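Local atomic coordinates of ulvan Lyase-PL25 (Pseudoalteromonas sp. PLSV, PDB entry 5UAM), a protein that degrades ulvan, the main cell-wall polysaccharide of green seaweeds of the Ulvales, by a lyase reaction. Residues 240-245 and 252-257; 301-306 and 324-329; 208-213 and 286-291. All blocks are in the same frame, centred on the assembly; numbering follows the deposited sequence.

Contact 1: residues 240-245 and 252-257. With ZN (zinc ion), chain D; EDO (1,2-ethanediol), chain H.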
loop_
_atom_site.group_PDB
_atom_site.type_symbol
_atom_site.label_atom_id
_atom_site.label_comp_id
_atom_site.label_asym_id
_atom_site.label_seq_id
_atom_site.Cartn_x
_atom_site.Cartn_y
_atom_site.Cartn_z
ATOM N N HIS A 240 -10.404 -11.129 6.136
ATOM C CA HIS A 240 -9.617 -12.354 6.242
ATOM C C HIS A 240 -10.308 -13.299 7.229
ATOM O O HIS A 240 -10.514 -12.949 8.400
ATOM C CB HIS A 240 -8.192 -12.003 6.687
ATOM C CG HIS A 240 -7.352 -13.180 7.077
ATOM N ND1 HIS A 240 -7.245 -14.317 6.305
ATOM C CD2 HIS A 240 -6.561 -13.381 8.155
ATOM C CE1 HIS A 240 -6.431 -15.173 6.900
ATOM N NE2 HIS A 240 -5.991 -14.624 8.020
ATOM N N VAL A 241 -10.692 -14.479 6.740
ATOM C CA VAL A 241 -11.156 -15.579 7.585
ATOM C C VAL A 241 -9.898 -16.185 8.192
ATOM O O VAL A 241 -9.191 -16.943 7.528
ATOM C CB VAL A 241 -11.925 -16.639 6.788
ATOM C CG1 VAL A 241 -12.588 -17.631 7.757
ATOM C CG2 VAL A 241 -12.927 -16.022 5.809
ATOM N N CYS A 242 -9.611 -15.865 9.447
ATOM C CA CYS A 242 -8.355 -16.275 10.061
ATOM C C CYS A 242 -8.615 -17.554 10.854
ATOM O O CYS A 242 -8.978 -17.535 12.035
ATOM C CB CYS A 242 -7.775 -15.147 10.903
ATOM S SG CYS A 242 -6.113 -15.516 11.492
ATOM N N TRP A 243 -8.411 -18.687 10.190
ATOM C CA TRP A 243 -8.798 -19.983 10.731
ATOM C C TRP A 243 -7.843 -20.441 11.826
ATOM O O TRP A 243 -6.628 -20.239 11.732
ATOM C CB TRP A 243 -8.768 -21.033 9.619
ATOM C CG TRP A 243 -9.884 -20.935 8.622
ATOM C CD1 TRP A 243 -9.826 -20.396 7.360
ATOM C CD2 TRP A 243 -11.224 -21.400 8.797
ATOM N NE1 TRP A 243 -11.051 -20.512 6.743
ATOM C CE2 TRP A 243 -11.925 -21.118 7.606
ATOM C CE3 TRP A 243 -11.902 -22.026 9.845
ATOM C CZ2 TRP A 243 -13.271 -21.457 7.435
ATOM C CZ3 TRP A 243 -13.240 -22.360 9.669
ATOM C CH2 TRP A 243 -13.909 -22.056 8.482
ATOM N N ASP A 244 -8.400 -21.078 12.854
ATOM C CA ASP A 244 -7.586 -21.783 13.831
ATOM C C ASP A 244 -6.883 -22.948 13.147
ATOM O O ASP A 244 -7.377 -23.507 12.162
ATOM C CB ASP A 244 -8.462 -22.370 14.950
ATOM C CG ASP A 244 -9.064 -21.314 15.861
ATOM O OD1 ASP A 244 -8.703 -20.119 15.756
ATOM O OD2 ASP A 244 -9.906 -21.702 16.697
ATOM N N GLY A 245 -5.743 -23.349 13.701
ATOM C CA GLY A 245 -5.068 -24.534 13.203
ATOM C C GLY A 245 -5.983 -25.741 13.203
ATOM O O GLY A 245 -6.741 -25.948 14.157
ATOM N N ARG A 252 -8.147 -28.071 6.619
ATOM C CA ARG A 252 -7.219 -27.272 5.826
ATOM C C ARG A 252 -6.415 -26.318 6.703
ATOM O O ARG A 252 -5.257 -26.019 6.396
ATOM C CB ARG A 252 -7.995 -26.491 4.763
ATOM C CG ARG A 252 -7.121 -25.717 3.782
ATOM C CD ARG A 252 -7.974 -25.083 2.683
ATOM N NE ARG A 252 -7.175 -24.481 1.614
ATOM C CZ ARG A 252 -7.698 -23.898 0.539
ATOM N NH1 ARG A 252 -9.016 -23.838 0.395
ATOM N NH2 ARG A 252 -6.910 -23.365 -0.392
ATOM N N GLY A 253 -7.011 -25.824 7.784
ATOM C CA GLY A 253 -6.272 -24.991 8.715
ATOM C C GLY A 253 -6.107 -23.560 8.231
ATOM O O GLY A 253 -6.886 -23.038 7.433
ATOM N N HIS A 254 -5.053 -22.922 8.719
ATOM C CA HIS A 254 -4.889 -21.504 8.471
ATOM C C HIS A 254 -4.329 -21.247 7.073
ATOM O O HIS A 254 -3.280 -21.778 6.708
ATOM C CB HIS A 254 -3.981 -20.865 9.514
ATOM C CG HIS A 254 -3.838 -19.400 9.303
ATOM N ND1 HIS A 254 -2.851 -18.856 8.511
ATOM C CD2 HIS A 254 -4.630 -18.373 9.688
ATOM C CE1 HIS A 254 -3.018 -17.545 8.454
ATOM N NE2 HIS A 254 -4.089 -17.228 9.157
ATOM N N THR A 255 -5.038 -20.425 6.301
ATOM C CA THR A 255 -4.631 -20.041 4.954
ATOM C C THR A 255 -4.660 -18.519 4.830
ATOM O O THR A 255 -4.898 -17.809 5.814
ATOM C CB THR A 255 -5.608 -20.619 3.923
ATOM O OG1 THR A 255 -6.892 -20.031 4.147
ATOM C CG2 THR A 255 -5.683 -22.162 4.006
ATOM N N THR A 256 -4.468 -17.999 3.616
ATOM C CA THR A 256 -4.626 -16.571 3.366
ATOM C C THR A 256 -6.033 -16.204 2.906
ATOM O O THR A 256 -6.221 -15.136 2.317
ATOM C CB THR A 256 -3.623 -16.076 2.315
ATOM O OG1 THR A 256 -3.873 -16.733 1.071
ATOM C CG2 THR A 256 -2.201 -16.353 2.750
ATOM N N GLU A 257 -7.024 -17.057 3.176
ATOM C CA GLU A 257 -8.385 -16.835 2.699
ATOM C C GLU A 257 -8.893 -15.448 3.056
ATOM O O GLU A 257 -8.970 -15.083 4.233
ATOM C CB GLU A 257 -9.311 -17.894 3.303
ATOM C CG GLU A 257 -10.719 -17.817 2.739
ATOM C CD GLU A 257 -11.652 -18.911 3.231
ATOM O OE1 GLU A 257 -11.178 -19.913 3.823
ATOM O OE2 GLU A 257 -12.875 -18.786 2.984
HETATM ZN ZN ZN D . -4.888 -15.373 9.567
HETATM C C1 EDO H . -2.346 -13.335 -1.221
HETATM O O1 EDO H . -2.519 -12.993 -2.613
HETATM C C2 EDO H . -3.688 -13.618 -0.532
HETATM O O2 EDO H . -4.212 -14.907 -0.918
HETATM O O HOH W 1 -7.123 -18.561 7.577
#
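V241 and E257, their CA atoms 5.8 Å apart, and W243 and H254, whose CA atoms are 4.8 Å apart, mark where the loop 252-257 runs back alongside strand residues 240-243 before entering strand 258-267. Direct backbone bonding is slight: V241 N reaches E257 O in a weak bond. A water fills in between, giving a hydrogen to V241 O and accepting from W243 N and T255 N.

The side chains supply the real join, a zinc ion bound by NE2 of H240 at 2.0 Å, SG of C242 at 2.3 Å and NE2 of H254 at 2.1 Å. With H240 CG anti to the backbone N (chi1 169°), the ring turns NE2 to the metal and leaves ND1 to donate to E257 O at 2.8 Å. This bond lies near the ring plane but meets E257 O from above the carbonyl plane; with the zinc bond it holds the imidazole's rotation. The H254 ring is almost perpendicular to that of H240. Soft sulfur and imidazole nitrogens suit zinc, whose role here is probably structural; H254 probably also binds substrate. W243 NE1 donates to E257 OE1 at 3.0 Å, from above the carboxylate plane, while OE2 of E257 turns to H259.

H184 completes the zinc site. Strand 217-227 flanks the strand 240-243, with S220 and Y222 against H240, and W303 of strand 303-311 packs against T255 and E257.

Contact 2: residues 301-306 and 324-329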
loop_
_atom_site.group_PDB
_atom_site.type_symbol
_atom_site.label_atom_id
_atom_site.label_comp_id
_atom_site.label_asym_id
_atom_site.label_seq_id
_atom_site.Cartn_x
_atom_site.Cartn_y
_atom_site.Cartn_z
ATOM N N GLU A 301 -16.981 -17.054 -3.750
ATOM C CA GLU A 301 -15.907 -17.920 -3.287
ATOM C C GLU A 301 -14.530 -17.428 -3.724
ATOM O O GLU A 301 -13.526 -18.028 -3.325
ATOM C CB GLU A 301 -16.132 -19.344 -3.799
ATOM C CG GLU A 301 -17.342 -20.015 -3.157
ATOM C CD GLU A 301 -17.598 -21.404 -3.677
ATOM O OE1 GLU A 301 -16.787 -21.897 -4.490
ATOM O OE2 GLU A 301 -18.622 -22.003 -3.275
ATOM N N LEU A 302 -14.449 -16.368 -4.518
ATOM C CA LEU A 302 -13.146 -15.871 -4.932
ATOM C C LEU A 302 -12.384 -15.335 -3.728
ATOM O O LEU A 302 -12.956 -14.689 -2.846
ATOM C CB LEU A 302 -13.288 -14.758 -5.961
ATOM C CG LEU A 302 -13.971 -15.151 -7.268
ATOM C CD1 LEU A 302 -14.057 -13.929 -8.146
ATOM C CD2 LEU A 302 -13.235 -16.286 -7.964
ATOM N N TRP A 303 -11.078 -15.595 -3.708
ATOM C CA TRP A 303 -10.186 -15.079 -2.684
ATOM C C TRP A 303 -9.619 -13.732 -3.126
ATOM O O TRP A 303 -9.239 -13.546 -4.292
ATOM C CB TRP A 303 -9.034 -16.049 -2.448
ATOM C CG TRP A 303 -9.406 -17.308 -1.722
ATOM C CD1 TRP A 303 -10.641 -17.909 -1.666
ATOM C CD2 TRP A 303 -8.533 -18.127 -0.927
ATOM N NE1 TRP A 303 -10.577 -19.038 -0.886
ATOM C CE2 TRP A 303 -9.296 -19.189 -0.423
ATOM C CE3 TRP A 303 -7.175 -18.053 -0.591
ATOM C CZ2 TRP A 303 -8.751 -20.184 0.388
ATOM C CZ3 TRP A 303 -6.636 -19.043 0.211
ATOM C CH2 TRP A 303 -7.421 -20.088 0.698
ATOM N N THR A 304 -9.538 -12.795 -2.185
ATOM C CA THR A 304 -9.171 -11.418 -2.491
ATOM C C THR A 304 -7.786 -11.044 -1.984
ATOM O O THR A 304 -7.189 -11.698 -1.121
ATOM C CB THR A 304 -10.197 -10.438 -1.906
ATOM O OG1 THR A 304 -10.406 -10.758 -0.528
ATOM C CG2 THR A 304 -11.507 -10.547 -2.671
ATOM N N PHE A 305 -7.281 -9.969 -2.567
ATOM C CA PHE A 305 -6.088 -9.285 -2.100
ATOM C C PHE A 305 -6.376 -7.822 -2.354
ATOM O O PHE A 305 -6.697 -7.436 -3.482
ATOM C CB PHE A 305 -4.844 -9.745 -2.876
ATOM C CG PHE A 305 -3.549 -9.132 -2.396
ATOM C CD1 PHE A 305 -2.901 -9.642 -1.289
ATOM C CD2 PHE A 305 -2.982 -8.065 -3.075
ATOM C CE1 PHE A 305 -1.704 -9.074 -0.856
ATOM C CE2 PHE A 305 -1.798 -7.518 -2.645
ATOM C CZ PHE A 305 -1.175 -8.023 -1.550
ATOM N N ASN A 306 -6.358 -7.029 -1.301
ATOM C CA ASN A 306 -6.881 -5.681 -1.391
ATOM C C ASN A 306 -6.056 -4.808 -2.337
ATOM O O ASN A 306 -4.865 -5.046 -2.602
ATOM C CB ASN A 306 -6.951 -5.061 0.001
ATOM C CG ASN A 306 -7.899 -3.919 0.076
ATOM O OD1 ASN A 306 -8.899 -3.880 -0.618
ATOM N ND2 ASN A 306 -7.589 -2.967 0.948
ATOM N N GLY A 324 -9.322 -13.874 -7.162
ATOM C CA GLY A 324 -9.011 -15.003 -8.016
ATOM C C GLY A 324 -9.574 -16.290 -7.458
ATOM O O GLY A 324 -9.923 -16.383 -6.277
ATOM N N ILE A 325 -9.608 -17.308 -8.316
ATOM C CA ILE A 325 -10.176 -18.592 -7.936
ATOM C C ILE A 325 -9.243 -19.309 -6.970
ATOM O O ILE A 325 -8.017 -19.323 -7.151
ATOM C CB ILE A 325 -10.423 -19.427 -9.204
ATOM C CG1 ILE A 325 -11.498 -18.746 -10.063
ATOM C CG2 ILE A 325 -10.805 -20.872 -8.868
ATOM C CD1 ILE A 325 -11.542 -19.237 -11.510
ATOM N N ASP A 326 -9.831 -19.920 -5.939
ATOM C CA ASP A 326 -9.105 -20.780 -5.009
ATOM C C ASP A 326 -8.823 -22.115 -5.684
ATOM O O ASP A 326 -9.738 -22.907 -5.935
ATOM C CB ASP A 326 -9.946 -20.983 -3.748
ATOM C CG ASP A 326 -9.324 -21.970 -2.776
ATOM O OD1 ASP A 326 -8.105 -22.237 -2.894
ATOM O OD2 ASP A 326 -10.058 -22.490 -1.897
ATOM N N LYS A 327 -7.547 -22.372 -5.970
ATOM C CA LYS A 327 -7.117 -23.614 -6.584
ATOM C C LYS A 327 -6.523 -24.597 -5.576
ATOM O O LYS A 327 -5.943 -25.608 -5.981
ATOM C CB LYS A 327 -6.130 -23.306 -7.707
ATOM C CG LYS A 327 -6.726 -22.441 -8.820
ATOM C CD LYS A 327 -5.659 -21.977 -9.805
ATOM N N GLY A 328 -6.689 -24.342 -4.274
ATOM C CA GLY A 328 -6.275 -25.252 -3.232
ATOM C C GLY A 328 -4.938 -24.941 -2.592
ATOM O O GLY A 328 -4.578 -25.606 -1.610
ATOM N N ALA A 329 -4.193 -23.969 -3.122
ATOM C CA ALA A 329 -2.943 -23.550 -2.510
ATOM C C ALA A 329 -3.221 -22.788 -1.216
ATOM O O ALA A 329 -4.328 -22.294 -0.982
ATOM C CB ALA A 329 -2.163 -22.656 -3.470
HETATM O O HOH W 2 -12.619 -19.680 -5.510
#
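W303, G324 and D326 carry most of this contact, in which the start of strand 303-311 meets the end of strand 317-324 and the loop that follows. The two are neighbouring strands of a four-stranded antiparallel sheet, as in a blade of a beta propeller, and the contact lies at the open end of their hairpin. W303 and G324 form an antiparallel hydrogen-bonded pair. W303 N donates to G324 O at 2.9 Å, and G324 N returns a bond of the same length to W303 O. Glycine brings no side chain to this pair; a CB there would point to the same face of the sheet as W303, whose indole leans out over the loop.

D326 lies over one face of that indole. Its CB sits 3.8 Å from the centroid of the five-membered ring of W303, only 20° off the ring normal, a CH-pi contact. With CG anti to the backbone N (chi1 175°), the carboxylate extends across the ring toward the six-membered part, where D326 OD2 comes within 3.5 Å of W303 CZ2. The ring and carboxylate planes are 31° apart. Aspartate suits this place because its methylene can rest on the aromatic face while its oxygens serve other partners: D326 OD1 accepts from G328 N at 2.9 Å, closing an Asx turn, and OD2 forms a salt bridge with R252. With W303 cut back to an alanine, the methylene of D326 would probably be left over a gap, without an aromatic face to rest on.

At the margin, L302 CD2 meets I325 CG1 at 3.7 Å, and a water links E301 O to D326 N.

A backbone hydrogen bond joins T304 to R258 of strand 258-267. H259 of that strand meets the W303 ring nearly at right angles, and R252, T255 and E257 also touch the indole.

Contact 3: residues 208-213 and 286-291. With EDO (1,2-ethanediol), chain J; EDO (1,2-ethanediol), chain L.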
loop_
_atom_site.group_PDB
_atom_site.type_symbol
_atom_site.label_atom_id
_atom_site.label_comp_id
_atom_site.label_asym_id
_atom_site.label_seq_id
_atom_site.Cartn_x
_atom_site.Cartn_y
_atom_site.Cartn_z
ATOM N N LYS A 208 -12.372 -4.139 14.084
ATOM C CA LYS A 208 -12.274 -5.040 15.228
ATOM C C LYS A 208 -11.898 -6.458 14.817
ATOM O O LYS A 208 -12.571 -7.068 13.979
ATOM C CB LYS A 208 -13.650 -5.108 15.885
ATOM C CG LYS A 208 -13.757 -6.055 17.072
ATOM C CD LYS A 208 -12.984 -5.507 18.259
ATOM C CE LYS A 208 -13.379 -6.247 19.505
ATOM N NZ LYS A 208 -12.664 -5.711 20.703
ATOM N N HIS A 209 -10.890 -7.017 15.477
ATOM C CA HIS A 209 -10.662 -8.455 15.461
ATOM C C HIS A 209 -11.318 -9.079 16.686
ATOM O O HIS A 209 -11.379 -8.474 17.760
ATOM C CB HIS A 209 -9.163 -8.794 15.452
ATOM C CG HIS A 209 -8.561 -8.933 16.817
ATOM N ND1 HIS A 209 -8.163 -7.851 17.579
ATOM C CD2 HIS A 209 -8.305 -10.031 17.570
ATOM C CE1 HIS A 209 -7.684 -8.278 18.731
ATOM N NE2 HIS A 209 -7.756 -9.597 18.751
ATOM N N LYS A 210 -11.810 -10.305 16.527
ATOM C CA LYS A 210 -12.502 -11.014 17.599
ATOM C C LYS A 210 -12.825 -12.423 17.126
ATOM O O LYS A 210 -12.793 -12.706 15.926
ATOM C CB LYS A 210 -13.805 -10.317 18.026
ATOM C CG LYS A 210 -14.802 -10.077 16.863
ATOM C CD LYS A 210 -16.119 -9.532 17.408
ATOM C CE LYS A 210 -17.065 -9.077 16.310
ATOM N NZ LYS A 210 -17.485 -10.201 15.436
ATOM N N ARG A 211 -13.119 -13.301 18.082
ATOM C CA ARG A 211 -13.518 -14.659 17.738
ATOM C C ARG A 211 -14.874 -14.632 17.060
ATOM O O ARG A 211 -15.784 -13.910 17.481
ATOM C CB ARG A 211 -13.656 -15.534 18.986
ATOM C CG ARG A 211 -12.421 -15.670 19.863
ATOM C CD ARG A 211 -11.367 -16.612 19.295
ATOM N NE ARG A 211 -11.917 -17.824 18.689
ATOM C CZ ARG A 211 -11.182 -18.747 18.074
ATOM N NH1 ARG A 211 -9.860 -18.618 17.995
ATOM N NH2 ARG A 211 -11.771 -19.805 17.536
ATOM N N ARG A 212 -15.019 -15.456 16.033
ATOM C CA ARG A 212 -16.336 -15.754 15.504
ATOM C C ARG A 212 -17.075 -16.731 16.404
ATOM O O ARG A 212 -16.477 -17.594 17.060
ATOM C CB ARG A 212 -16.208 -16.347 14.111
ATOM C CG ARG A 212 -15.649 -15.336 13.174
ATOM C CD ARG A 212 -15.625 -15.815 11.799
ATOM N NE ARG A 212 -16.950 -16.123 11.273
ATOM C CZ ARG A 212 -17.319 -15.885 10.023
ATOM N NH1 ARG A 212 -16.479 -15.310 9.178
ATOM N NH2 ARG A 212 -18.535 -16.236 9.611
ATOM N N THR A 213 -18.398 -16.593 16.429
ATOM C CA THR A 213 -19.232 -17.486 17.223
ATOM C C THR A 213 -19.803 -18.646 16.419
ATOM O O THR A 213 -20.427 -19.532 17.008
ATOM C CB THR A 213 -20.386 -16.707 17.868
ATOM O OG1 THR A 213 -21.177 -16.093 16.838
ATOM C CG2 THR A 213 -19.837 -15.619 18.795
ATOM N N THR A 286 -17.206 -3.845 13.344
ATOM C CA THR A 286 -17.164 -5.299 13.371
ATOM C C THR A 286 -17.587 -5.869 12.024
ATOM O O THR A 286 -18.221 -5.202 11.208
ATOM C CB THR A 286 -18.140 -5.821 14.412
ATOM O OG1 THR A 286 -19.451 -5.386 14.039
ATOM C CG2 THR A 286 -17.795 -5.303 15.803
ATOM N N ARG A 287 -17.290 -7.151 11.834
ATOM C CA ARG A 287 -17.727 -7.835 10.622
ATOM C C ARG A 287 -19.238 -7.731 10.448
ATOM O O ARG A 287 -19.729 -7.506 9.338
ATOM C CB ARG A 287 -17.287 -9.299 10.662
ATOM C CG ARG A 287 -17.589 -10.063 9.355
ATOM C CD ARG A 287 -17.475 -11.555 9.549
ATOM N NE ARG A 287 -18.745 -12.146 9.951
ATOM C CZ ARG A 287 -19.058 -12.560 11.180
ATOM N NH1 ARG A 287 -18.203 -12.468 12.204
ATOM N NH2 ARG A 287 -20.257 -13.081 11.388
ATOM N N GLU A 288 -19.996 -7.865 11.535
ATOM C CA GLU A 288 -21.451 -7.847 11.423
ATOM C C GLU A 288 -21.943 -6.484 10.960
ATOM O O GLU A 288 -22.842 -6.390 10.118
ATOM C CB GLU A 288 -22.067 -8.233 12.769
ATOM C CG GLU A 288 -21.839 -9.700 13.140
ATOM C CD GLU A 288 -20.573 -9.966 13.953
ATOM O OE1 GLU A 288 -19.651 -9.131 13.972
ATOM O OE2 GLU A 288 -20.532 -11.025 14.624
ATOM N N VAL A 289 -21.374 -5.412 11.503
ATOM C CA VAL A 289 -21.757 -4.085 11.051
ATOM C C VAL A 289 -21.285 -3.848 9.631
ATOM O O VAL A 289 -21.993 -3.226 8.829
ATOM C CB VAL A 289 -21.213 -3.024 12.018
ATOM C CG1 VAL A 289 -21.324 -1.609 11.394
ATOM C CG2 VAL A 289 -21.956 -3.131 13.346
ATOM N N ALA A 290 -20.066 -4.289 9.303
ATOM C CA ALA A 290 -19.552 -4.085 7.954
ATOM C C ALA A 290 -20.437 -4.776 6.917
ATOM O O ALA A 290 -20.763 -4.197 5.873
ATOM C CB ALA A 290 -18.111 -4.591 7.856
ATOM N N ASP A 291 -20.808 -6.028 7.170
ATOM C CA ASP A 291 -21.681 -6.728 6.230
ATOM C C ASP A 291 -23.014 -6.018 6.051
ATOM O O ASP A 291 -23.608 -6.081 4.971
ATOM C CB ASP A 291 -21.922 -8.173 6.682
ATOM C CG ASP A 291 -20.740 -9.086 6.393
ATOM O OD1 ASP A 291 -19.777 -8.654 5.723
ATOM O OD2 ASP A 291 -20.755 -10.245 6.850
HETATM C C1 EDO J . -9.021 -5.680 20.932
HETATM O O1 EDO J . -9.975 -6.155 19.968
HETATM C C2 EDO J . -9.173 -6.462 22.231
HETATM O O2 EDO J . -8.968 -7.855 21.966
HETATM C C1 EDO L . -24.010 -3.049 2.347
HETATM O O1 EDO L . -23.847 -2.879 0.920
HETATM C C2 EDO L . -25.064 -4.104 2.644
HETATM O O2 EDO L . -24.563 -5.388 2.262
HETATM O O HOH W 3 -15.209 -8.011 13.647
HETATM O O HOH W 4 -19.255 -14.090 14.835
#
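This is a polar surface contact that packs the start of the short helix 287-293 against the end of strand 204-211, in the large antiparallel sheet of the beta propeller, and the loop after it; charged side chains do most of the work. K210 NZ donates to the syn lone pair of E288 OE1 at 2.8 Å, in a salt bridge; its bond to OE2 is weak. The two chains approach from opposite directions, and the turn at the end of the lysine (chi4 63°) brings the ammonium to the carboxylate. Lysine suits the place because its long aliphatic part can also pass T286, K210 CE lying 3.9 Å from T286 CG2.

R212 and R287 stack face to face, their guanidinium groups 3° from parallel and the centres 3.9 Å apart. Nearby acids probably help to balance the two charges: R212 is paired with D214, and R287 with D219, which also takes K210. The bend in R287 (chi3 90°) swings its guanidinium across that of R212.

T286 is the N-cap of the helix, its OG1 accepting from V289 N at 3.2 Å; threonine offers both this acceptor and a methyl for K208 CB. One water joins K208 O to R287 N, and another links T213 N with R287 NH1.

Beneath the helix lies strand 217-227, whose W221 touches R287 and A290; from strand 232-243, Y239 touches R287 and Y237 touches A290.

Overall arrangement
From the N terminus, residues 208-213 come first, and contact 3 closes only when the chain reaches helix 287-293, after a long excursion through strands 217-227, 232-243 and 258-267. Nested within that loop, contact 1 closes a short one, joining 240-245 to 252-257 round the zinc ion. Contact 2 follows in series and closes the strand pair 303-311 and 317-324. Contact 1 touches both others: R252 links it to contact 2, where it also reaches A329, and D244 bridges to R211 of contact 3. Contacts 2 and 3 do not meet. Contacts 1 and 3 reach the same large sheet of the beta propeller, and the touch between contacts 1 and 2 joins it to the sheet holding 303-311.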